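Local coordinates for acyl-CoA dehydrogenase domain protein Tcur3481 (Thermomonospora curvata, PDB 6WY9) that binds FAD and, as its family suggests, probably catalyses the flavin-dependent dehydrogenation of acyl-CoA thioesters, at residues G14-I19 with A50-V55; P173-V178 with P213-W218; P183-E188 with L201-V206; T225-V230 with V299-A304. All blocks are in the same frame, centred on the assembly; numbering follows the deposited sequence.

Interaction 1: residues G14-I19 with A50-V55; sequences GLARQI and AGLLGV
Ile19 lays its CD1 against two apolar partners at once, 3.6 Å from Ala50 CB and 3.9 Å from Leu52 CD1. With CG1 anti to the carbonyl carbon (chi1 -68°) and CD1 extended beyond it, the isoleucine reaches away from its helix and meets the leucine tip to tip. Leu52 answers with a single methyl: its CD1 sits on the helix surface, 3.9 Å from Ala16 CA, where the small alanine side chain lets it approach the backbone, and 4.1 Å from Leu15 CG. The two leucines pass each other at a slant. Leu15 CD2 reaches Ala50, resting 3.8 Å from Ala50 O and 4.0 Å from Ala50 CB. Leu15 and Ile19, four residues apart, lie on the same face of the helix, with Ala16 next to them. The contact belongs to the all-helical N-terminal domain of the acyl-CoA dehydrogenase fold and joins helix 5-23 to the turn that follows helix 41-49. That helix finishes in a Schellman motif, where Gly51 has a positive phi of 82°; Ala50 before it and Leu52 after it both face helix 5-23. Leu52 is buried and also touches Leu12, one turn before Ala16, while Ile19 continues onto Leu43 and Leu47. Leu15, by contrast, lies at the exposed margin. On another side of helix 5-23, Arg17 forms a salt bridge with Glu77 of helix 67-80.

Interaction 2: residues P173-V178 with P213-W218; sequences PGLFLV and PAALPW
Pro173 and Leu216 meet more tightly than carbons usually do: Pro173 CB is 3.5 Å from Leu216 CD2, which also lies 4.0 Å from Gly174 O. Leu216 CB faces the backbone of Gly174 at the same time. Putting CG anti to the backbone N (chi1 177°) carries its branch toward the proline. The packing slackens next door, where Leu175 CD1 and Leu216 CD1 are 4.4 Å apart. Leu175 CB rests 4.0 Å from Ala215 CB, and its CD2 stands at the same distance, 4.0 Å, from Ala215 O. The contact sets strand 172-179 of the middle beta domain against the first turn of helix 215-248, the long helix that opens the C-terminal helical domain of this fold. Ala214 occupies the N-cap position, and its carbonyl receives Trp218 N in the first helical bond. Buried Leu175, Ala215 and Leu216 form the inner part, with Leu175 reaching on to Leu123 and Leu216 to Ser166. Toward solvent, Pro173 is exposed despite its tight contact, and Pro213 and Ala214 are exposed as well.

Interaction 3: residues P183-E188 with L201-V206; sequences PGLSWE and LTLDAV
Leu185 works along Val206, Leu201 and Leu203 from its root to its end. Its CB is 4.1 Å from Val206 CG2, its CG 3.7 Å from Leu201 CD2, and its CD1 reaches Leu203 CG at 3.8 Å. CD1 also comes to 3.3 Å of Leu201 CD2, closer than carbons normally pack; Leu201 has chi1 of -125°, away from a staggered position, so the placing of these methyls is somewhat doubtful. Leu185 and Leu203, a non-hydrogen-bonded antiparallel pair, lie side by side and point the same way, whereas Leu201 slants across. Trp187 is paired with Leu201 in the same manner, and Trp187 CE3 touches Leu201 CD2 at 3.8 Å, on the same face of the sheet. Between these pairs, Ser186 and Thr202 form a hydrogen-bonded pair: Ser186 N donates to Thr202 O at 2.9 Å, and Thr202 N returns the bond to Ser186 O at 2.7 Å, almost straight with 170° at the hydrogen. Their side chains face the exposed side of the sheet. A third bond, Asp204 N to Gly184 O at 2.8 Å, reaches its carbonyl tilted out of plane. Gly184, at positive phi (80°), turns the chain into the strand and sets its CA against Asp204 O. The pairing forms a beta hairpin of strands 185-191 and 197-203. Strand 197-203 bonds to strand 144-154 and packs Leu203 on Leu147 and Lys151; past the corner at 204-205 the chain pairs with strand 144-154 again, Ala205 and Val206 both facing Leu147 in a G1 beta bulge.

Interaction 4: residues T225-V230 with V299-A304; sequences TALAAV and VAKWWA
Ala228 points its CB between two alanines one turn apart on the facing helix, 4.2 Å from Ala300 CB and 4.0 Å from Ala304 CB. The same methyl lies 3.8 Å from Ala300 O, while Ala304 CB also lies 3.9 Å from Ala228 CA. With such short side chains the backbones come close: the CA atoms of Ala228 and Ala304 are only 5.2 Å apart, and the axes of segments 225-230 and 299-304 approach to 8.4 Å. The segments run in broadly the same direction, 35° apart. Beside the alanines, Leu227 and Lys301 lie alongside each other and point the same way, with Leu227 CD1 4.0 Å from Lys301 CE. Bends at chi2 (56°) and chi4 (47°) fold the lysine chain, so that its CE meets Leu227 while NZ turns to polar partners. Helices 215-248 and 295-319 belong to the C-terminal helical bundle of the acyl-CoA dehydrogenase fold; Trp303, on another side of its helix, bonds through NE1 to the backbone of a neighbouring subunit. The contact itself is apolar and buried, yet it carries a buried amine: Lys301 NZ forms a salt bridge with Asp305 and a hydrogen bond to Thr343 O, partners that would probably favour its charged form, while its CE serves the packing against Leu227.

The four contacts sample the three domains of the fold: interaction 1 the N-terminal helices, interaction 3 the beta domain, interaction 4 the C-terminal bundle, and interaction 2 the join between sheet and bundle. Interactions 2 and 3 touch directly, Val178 CG1 meeting Val206 CG1 at 3.8 Å and Leu185 CD2 at 4.2 Å. Helix 215-248 serves both interactions 2 and 4, whose nearest atoms are about 7 Å apart. Interactions 1 and 4, about 11 Å apart at their nearest atoms, both border helix 67-80. All four lie away from the flavin pocket, but helix 295-319 of interaction 4 later supplies His317, Leu318 and His319 to it.

Interaction 1: residues G14-I19 with A50-V55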
# COMPACT_ATOMS: atom_id res chain seq x y z
N GLY B 14 7.45 6.64 -33.87
CA GLY B 14 7.02 5.63 -34.83
C GLY B 14 8.18 4.84 -35.41
O GLY B 14 8.09 3.62 -35.60
N LEU B 15 9.28 5.53 -35.71
CA LEU B 15 10.44 4.85 -36.28
C LEU B 15 11.00 3.84 -35.28
O LEU B 15 11.24 2.67 -35.61
CB LEU B 15 11.48 5.89 -36.68
CG LEU B 15 12.74 5.55 -37.47
CD1 LEU B 15 12.41 4.55 -38.57
CD2 LEU B 15 13.39 6.84 -38.06
N ALA B 16 11.22 4.29 -34.03
CA ALA B 16 11.73 3.38 -33.02
C ALA B 16 10.79 2.20 -32.82
O ALA B 16 11.22 1.05 -32.73
CB ALA B 16 11.96 4.12 -31.70
N ARG B 17 9.49 2.48 -32.80
CA ARG B 17 8.52 1.41 -32.61
C ARG B 17 8.64 0.35 -33.70
O ARG B 17 8.57 -0.85 -33.41
CB ARG B 17 7.11 1.99 -32.58
CG ARG B 17 6.04 0.95 -32.37
CD ARG B 17 4.74 1.64 -31.89
NE ARG B 17 4.84 2.13 -30.50
CZ ARG B 17 4.06 3.07 -29.95
NH1 ARG B 17 3.10 3.67 -30.65
NH2 ARG B 17 4.24 3.42 -28.69
N GLN B 18 8.80 0.77 -34.96
CA GLN B 18 8.87 -0.20 -36.04
C GLN B 18 10.14 -1.03 -35.92
O GLN B 18 10.13 -2.25 -36.13
CB GLN B 18 8.84 0.50 -37.40
CG GLN B 18 8.87 -0.49 -38.56
CD GLN B 18 7.61 -1.33 -38.65
OE1 GLN B 18 7.64 -2.57 -38.48
NE2 GLN B 18 6.48 -0.67 -38.89
N ILE B 19 11.26 -0.37 -35.62
CA ILE B 19 12.53 -1.09 -35.55
C ILE B 19 12.50 -2.08 -34.38
O ILE B 19 12.84 -3.26 -34.52
CB ILE B 19 13.68 -0.08 -35.47
CG1 ILE B 19 13.78 0.66 -36.82
CG2 ILE B 19 15.05 -0.72 -35.04
CD1 ILE B 19 14.81 1.76 -36.75
N ALA B 50 18.97 4.49 -38.86
CA ALA B 50 17.78 5.32 -38.85
C ALA B 50 18.01 6.68 -38.19
O ALA B 50 17.09 7.51 -38.15
CB ALA B 50 16.64 4.56 -38.12
N GLY B 51 19.22 6.93 -37.67
CA GLY B 51 19.52 8.20 -37.06
C GLY B 51 19.05 8.30 -35.63
O GLY B 51 19.12 9.38 -35.03
N LEU B 52 18.60 7.18 -35.06
CA LEU B 52 18.04 7.23 -33.72
C LEU B 52 19.11 7.34 -32.64
O LEU B 52 18.79 7.82 -31.55
CB LEU B 52 17.15 6.00 -33.50
CG LEU B 52 15.88 6.05 -34.36
CD1 LEU B 52 15.12 4.75 -34.29
CD2 LEU B 52 15.00 7.16 -33.80
N LEU B 53 20.36 6.91 -32.91
CA LEU B 53 21.41 7.17 -31.94
C LEU B 53 21.81 8.64 -31.94
O LEU B 53 22.32 9.15 -30.94
CB LEU B 53 22.65 6.29 -32.20
CG LEU B 53 22.42 4.76 -32.20
CD1 LEU B 53 23.71 4.02 -32.50
CD2 LEU B 53 21.75 4.21 -30.88
N GLY B 54 21.59 9.32 -33.07
CA GLY B 54 22.00 10.70 -33.17
C GLY B 54 20.95 11.70 -32.79
O GLY B 54 21.26 12.89 -32.62
N VAL B 55 19.70 11.24 -32.63
CA VAL B 55 18.59 12.18 -32.51
C VAL B 55 18.75 13.06 -31.27
O VAL B 55 18.52 14.27 -31.34
CB VAL B 55 17.23 11.44 -32.54
CG1 VAL B 55 17.02 10.63 -31.30
CG2 VAL B 55 16.12 12.41 -32.73

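Interaction 2: residues P173-V178 with P213-W218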
# COMPACT_ATOMS: atom_id res chain seq x y z
N PRO B 173 33.70 14.58 -5.32
CA PRO B 173 33.29 13.61 -6.34
C PRO B 173 33.37 14.19 -7.75
O PRO B 173 33.11 15.38 -7.96
CB PRO B 173 31.84 13.29 -5.95
CG PRO B 173 31.70 13.78 -4.52
CD PRO B 173 32.61 14.94 -4.40
N GLY B 174 33.71 13.35 -8.73
CA GLY B 174 33.71 13.80 -10.11
C GLY B 174 33.39 12.67 -11.09
O GLY B 174 33.11 11.54 -10.71
N LEU B 175 33.43 13.00 -12.37
CA LEU B 175 33.16 12.02 -13.41
C LEU B 175 34.34 12.05 -14.40
O LEU B 175 34.79 13.13 -14.82
CB LEU B 175 31.80 12.31 -14.10
CG LEU B 175 31.15 11.20 -14.95
CD1 LEU B 175 30.87 9.97 -14.09
CD2 LEU B 175 29.85 11.69 -15.60
N PHE B 176 34.85 10.86 -14.73
CA PHE B 176 36.10 10.72 -15.48
C PHE B 176 35.92 9.73 -16.61
O PHE B 176 35.33 8.67 -16.41
CB PHE B 176 37.24 10.22 -14.59
CG PHE B 176 37.47 11.05 -13.37
CD1 PHE B 176 36.63 10.93 -12.25
CD2 PHE B 176 38.53 11.94 -13.33
CE1 PHE B 176 36.87 11.72 -11.11
CE2 PHE B 176 38.78 12.72 -12.22
CZ PHE B 176 37.96 12.60 -11.11
N LEU B 177 36.46 10.07 -17.78
CA LEU B 177 36.42 9.20 -18.95
C LEU B 177 37.59 8.23 -18.95
O LEU B 177 38.75 8.62 -18.77
CB LEU B 177 36.42 10.02 -20.24
CG LEU B 177 36.13 9.21 -21.50
CD1 LEU B 177 35.26 10.00 -22.45
CD2 LEU B 177 37.45 8.84 -22.18
N VAL B 178 37.29 6.96 -19.20
CA VAL B 178 38.31 5.91 -19.20
C VAL B 178 38.18 5.08 -20.47
O VAL B 178 37.06 4.71 -20.86
CB VAL B 178 38.16 5.02 -17.95
CG1 VAL B 178 39.09 3.85 -18.05
CG2 VAL B 178 38.44 5.83 -16.70
N PRO B 213 33.36 20.20 -13.92
CA PRO B 213 33.06 20.07 -12.49
C PRO B 213 31.62 19.68 -12.18
O PRO B 213 31.36 19.08 -11.13
CB PRO B 213 33.36 21.47 -11.93
CG PRO B 213 34.12 22.19 -13.00
CD PRO B 213 33.72 21.58 -14.30
N ALA B 214 30.68 20.05 -13.02
CA ALA B 214 29.28 19.74 -12.76
C ALA B 214 28.85 18.40 -13.38
O ALA B 214 27.67 18.05 -13.31
CB ALA B 214 28.39 20.87 -13.28
N ALA B 215 29.78 17.63 -13.95
CA ALA B 215 29.39 16.46 -14.73
C ALA B 215 28.69 15.41 -13.87
O ALA B 215 27.72 14.79 -14.33
CB ALA B 215 30.60 15.84 -15.41
N LEU B 216 29.17 15.19 -12.64
CA LEU B 216 28.64 14.05 -11.86
C LEU B 216 27.19 14.28 -11.47
O LEU B 216 26.33 13.44 -11.80
CB LEU B 216 29.52 13.79 -10.64
CG LEU B 216 28.94 12.64 -9.77
CD1 LEU B 216 28.65 11.40 -10.59
CD2 LEU B 216 29.83 12.25 -8.56
N PRO B 217 26.84 15.35 -10.75
CA PRO B 217 25.42 15.50 -10.37
C PRO B 217 24.52 15.63 -11.59
O PRO B 217 23.40 15.13 -11.58
CB PRO B 217 25.39 16.77 -9.50
CG PRO B 217 26.83 17.36 -9.55
CD PRO B 217 27.63 16.57 -10.52
N TRP B 218 25.00 16.29 -12.66
CA TRP B 218 24.22 16.36 -13.89
C TRP B 218 23.97 14.97 -14.47
O TRP B 218 22.84 14.63 -14.87
CB TRP B 218 24.96 17.23 -14.89
CG TRP B 218 24.18 17.63 -16.04
CD1 TRP B 218 23.42 18.76 -16.16
CD2 TRP B 218 24.10 16.96 -17.30
NE1 TRP B 218 22.86 18.83 -17.41
CE2 TRP B 218 23.26 17.73 -18.14
CE3 TRP B 218 24.64 15.78 -17.80
CZ2 TRP B 218 22.96 17.36 -19.44
CZ3 TRP B 218 24.35 15.41 -19.11
CH2 TRP B 218 23.52 16.21 -19.92

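Interaction 3: residues P183-E188 with L201-V206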
# COMPACT_ATOMS: atom_id res chain seq x y z
N PRO B 183 45.38 0.65 -19.14
CA PRO B 183 46.14 -0.19 -18.22
C PRO B 183 45.59 -0.08 -16.80
O PRO B 183 45.08 0.97 -16.39
CB PRO B 183 47.58 0.35 -18.32
CG PRO B 183 47.44 1.74 -18.83
CD PRO B 183 46.13 1.83 -19.60
N GLY B 184 45.66 -1.18 -16.07
CA GLY B 184 45.11 -1.23 -14.73
C GLY B 184 43.61 -1.44 -14.64
O GLY B 184 43.06 -1.46 -13.53
N LEU B 185 42.92 -1.62 -15.76
CA LEU B 185 41.47 -1.79 -15.74
C LEU B 185 41.15 -3.25 -15.99
O LEU B 185 41.67 -3.85 -16.93
CB LEU B 185 40.83 -0.92 -16.82
CG LEU B 185 39.32 -0.92 -16.89
CD1 LEU B 185 38.83 -0.07 -15.72
CD2 LEU B 185 38.92 -0.33 -18.22
N SER B 186 40.29 -3.84 -15.16
CA SER B 186 39.85 -5.20 -15.48
C SER B 186 38.43 -5.39 -14.99
O SER B 186 37.96 -4.65 -14.12
CB SER B 186 40.79 -6.25 -14.89
OG SER B 186 40.74 -6.23 -13.48
N TRP B 187 37.73 -6.36 -15.56
CA TRP B 187 36.42 -6.62 -14.96
C TRP B 187 36.09 -8.10 -14.96
O TRP B 187 36.71 -8.91 -15.64
CB TRP B 187 35.30 -5.81 -15.61
CG TRP B 187 35.10 -6.04 -17.05
CD1 TRP B 187 34.32 -7.00 -17.64
CD2 TRP B 187 35.64 -5.26 -18.13
NE1 TRP B 187 34.36 -6.88 -19.00
CE2 TRP B 187 35.16 -5.82 -19.33
CE3 TRP B 187 36.49 -4.15 -18.19
CZ2 TRP B 187 35.51 -5.31 -20.59
CZ3 TRP B 187 36.83 -3.64 -19.44
CH2 TRP B 187 36.34 -4.22 -20.62
N GLU B 188 35.13 -8.44 -14.11
CA GLU B 188 34.51 -9.75 -14.08
C GLU B 188 33.09 -9.63 -14.62
O GLU B 188 32.30 -8.82 -14.13
CB GLU B 188 34.47 -10.32 -12.66
CG GLU B 188 35.83 -10.72 -12.11
CD GLU B 188 35.78 -11.29 -10.69
OE1 GLU B 188 34.78 -11.11 -9.98
OE2 GLU B 188 36.78 -11.92 -10.29
N LEU B 201 33.96 -3.91 -11.97
CA LEU B 201 35.12 -3.23 -12.54
C LEU B 201 36.19 -3.05 -11.46
O LEU B 201 35.89 -2.54 -10.37
CB LEU B 201 34.66 -1.87 -13.06
CG LEU B 201 34.86 -1.35 -14.48
CD1 LEU B 201 34.83 0.20 -14.44
CD2 LEU B 201 36.16 -1.91 -15.14
N THR B 202 37.43 -3.47 -11.74
CA THR B 202 38.56 -3.18 -10.85
C THR B 202 39.47 -2.17 -11.54
O THR B 202 39.88 -2.37 -12.69
CB THR B 202 39.36 -4.44 -10.47
OG1 THR B 202 38.57 -5.30 -9.63
CG2 THR B 202 40.61 -4.07 -9.69
N LEU B 203 39.80 -1.09 -10.82
CA LEU B 203 40.66 -0.03 -11.34
C LEU B 203 41.90 0.06 -10.47
O LEU B 203 41.81 0.36 -9.28
CB LEU B 203 39.93 1.31 -11.37
CG LEU B 203 38.64 1.35 -12.18
CD1 LEU B 203 37.47 1.33 -11.25
CD2 LEU B 203 38.61 2.62 -12.99
N ASP B 204 43.06 -0.19 -11.06
CA ASP B 204 44.30 -0.10 -10.30
C ASP B 204 45.12 1.02 -10.95
O ASP B 204 45.82 0.79 -11.95
CB ASP B 204 44.99 -1.45 -10.28
CG ASP B 204 46.36 -1.41 -9.66
OD1 ASP B 204 46.76 -0.38 -9.07
OD2 ASP B 204 47.04 -2.44 -9.78
N ALA B 205 44.98 2.23 -10.41
CA ALA B 205 45.71 3.40 -10.88
C ALA B 205 45.50 3.60 -12.38
O ALA B 205 46.44 3.78 -13.15
CB ALA B 205 47.20 3.29 -10.54
N VAL B 206 44.24 3.56 -12.78
CA VAL B 206 43.88 3.57 -14.20
C VAL B 206 43.96 5.01 -14.73
O VAL B 206 43.36 5.91 -14.13
CB VAL B 206 42.47 3.01 -14.41
CG1 VAL B 206 42.12 3.07 -15.89
CG2 VAL B 206 42.31 1.58 -13.86

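Interaction 4: residues T225-V230 with V299-A304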
# COMPACT_ATOMS: atom_id res chain seq x y z
N THR B 225 16.48 10.20 -14.87
CA THR B 225 15.41 10.54 -15.79
C THR B 225 15.33 9.50 -16.90
O THR B 225 14.25 9.02 -17.24
CB THR B 225 15.65 11.96 -16.34
OG1 THR B 225 15.71 12.88 -15.25
CG2 THR B 225 14.55 12.39 -17.30
N ALA B 226 16.49 9.13 -17.45
CA ALA B 226 16.52 8.14 -18.52
C ALA B 226 16.00 6.77 -18.04
O ALA B 226 15.26 6.08 -18.76
CB ALA B 226 17.96 8.04 -19.06
N LEU B 227 16.43 6.35 -16.84
CA LEU B 227 15.94 5.08 -16.33
C LEU B 227 14.43 5.14 -16.14
O LEU B 227 13.73 4.17 -16.40
CB LEU B 227 16.63 4.73 -14.98
CG LEU B 227 18.09 4.26 -15.12
CD1 LEU B 227 18.88 4.49 -13.74
CD2 LEU B 227 18.12 2.79 -15.58
N ALA B 228 13.92 6.27 -15.67
CA ALA B 228 12.48 6.40 -15.55
C ALA B 228 11.80 6.32 -16.91
O ALA B 228 10.71 5.76 -17.02
CB ALA B 228 12.12 7.69 -14.83
N ALA B 229 12.45 6.81 -17.98
CA ALA B 229 11.83 6.67 -19.30
C ALA B 229 11.70 5.20 -19.71
O ALA B 229 10.66 4.77 -20.22
CB ALA B 229 12.62 7.46 -20.36
N VAL B 230 12.76 4.41 -19.48
CA VAL B 230 12.70 2.99 -19.83
C VAL B 230 11.61 2.31 -19.01
O VAL B 230 10.81 1.50 -19.51
CB VAL B 230 14.07 2.31 -19.59
CG1 VAL B 230 14.00 0.80 -19.93
CG2 VAL B 230 15.19 3.05 -20.35
N VAL B 299 11.83 12.57 -8.14
CA VAL B 299 10.41 12.25 -8.17
C VAL B 299 10.12 11.31 -9.34
O VAL B 299 9.42 10.30 -9.18
CB VAL B 299 9.54 13.53 -8.25
CG1 VAL B 299 8.09 13.20 -8.61
CG2 VAL B 299 9.54 14.29 -6.90
N ALA B 300 10.64 11.63 -10.53
CA ALA B 300 10.40 10.71 -11.65
C ALA B 300 10.97 9.34 -11.33
O ALA B 300 10.32 8.32 -11.57
CB ALA B 300 11.01 11.26 -12.93
N LYS B 301 12.17 9.29 -10.74
CA LYS B 301 12.82 8.01 -10.43
C LYS B 301 12.07 7.25 -9.35
O LYS B 301 11.96 6.01 -9.41
CB LYS B 301 14.28 8.28 -10.02
CG LYS B 301 15.11 7.02 -9.70
CD LYS B 301 15.10 6.03 -10.90
CE LYS B 301 16.23 4.98 -10.76
NZ LYS B 301 16.32 4.37 -9.38
N TRP B 302 11.56 7.95 -8.32
CA TRP B 302 10.80 7.23 -7.30
C TRP B 302 9.54 6.60 -7.89
O TRP B 302 9.20 5.45 -7.58
CB TRP B 302 10.42 8.15 -6.12
CG TRP B 302 9.53 7.41 -5.13
CD1 TRP B 302 9.94 6.57 -4.14
CD2 TRP B 302 8.09 7.43 -5.07
NE1 TRP B 302 8.87 6.07 -3.44
CE2 TRP B 302 7.71 6.59 -3.98
CE3 TRP B 302 7.08 8.09 -5.80
CZ2 TRP B 302 6.38 6.38 -3.61
CZ3 TRP B 302 5.73 7.87 -5.43
CH2 TRP B 302 5.40 7.00 -4.35
N TRP B 303 8.81 7.35 -8.73
CA TRP B 303 7.64 6.77 -9.41
C TRP B 303 8.04 5.53 -10.22
O TRP B 303 7.33 4.51 -10.19
CB TRP B 303 6.98 7.81 -10.32
CG TRP B 303 5.93 8.57 -9.57
CD1 TRP B 303 6.01 9.86 -9.10
CD2 TRP B 303 4.70 8.04 -9.10
NE1 TRP B 303 4.88 10.17 -8.40
CE2 TRP B 303 4.05 9.07 -8.38
CE3 TRP B 303 4.05 6.79 -9.23
CZ2 TRP B 303 2.79 8.91 -7.79
CZ3 TRP B 303 2.79 6.61 -8.67
CH2 TRP B 303 2.15 7.68 -7.95
N ALA B 304 9.18 5.60 -10.92
CA ALA B 304 9.71 4.42 -11.63
C ALA B 304 9.97 3.28 -10.67
O ALA B 304 9.63 2.12 -10.97
CB ALA B 304 11.03 4.78 -12.35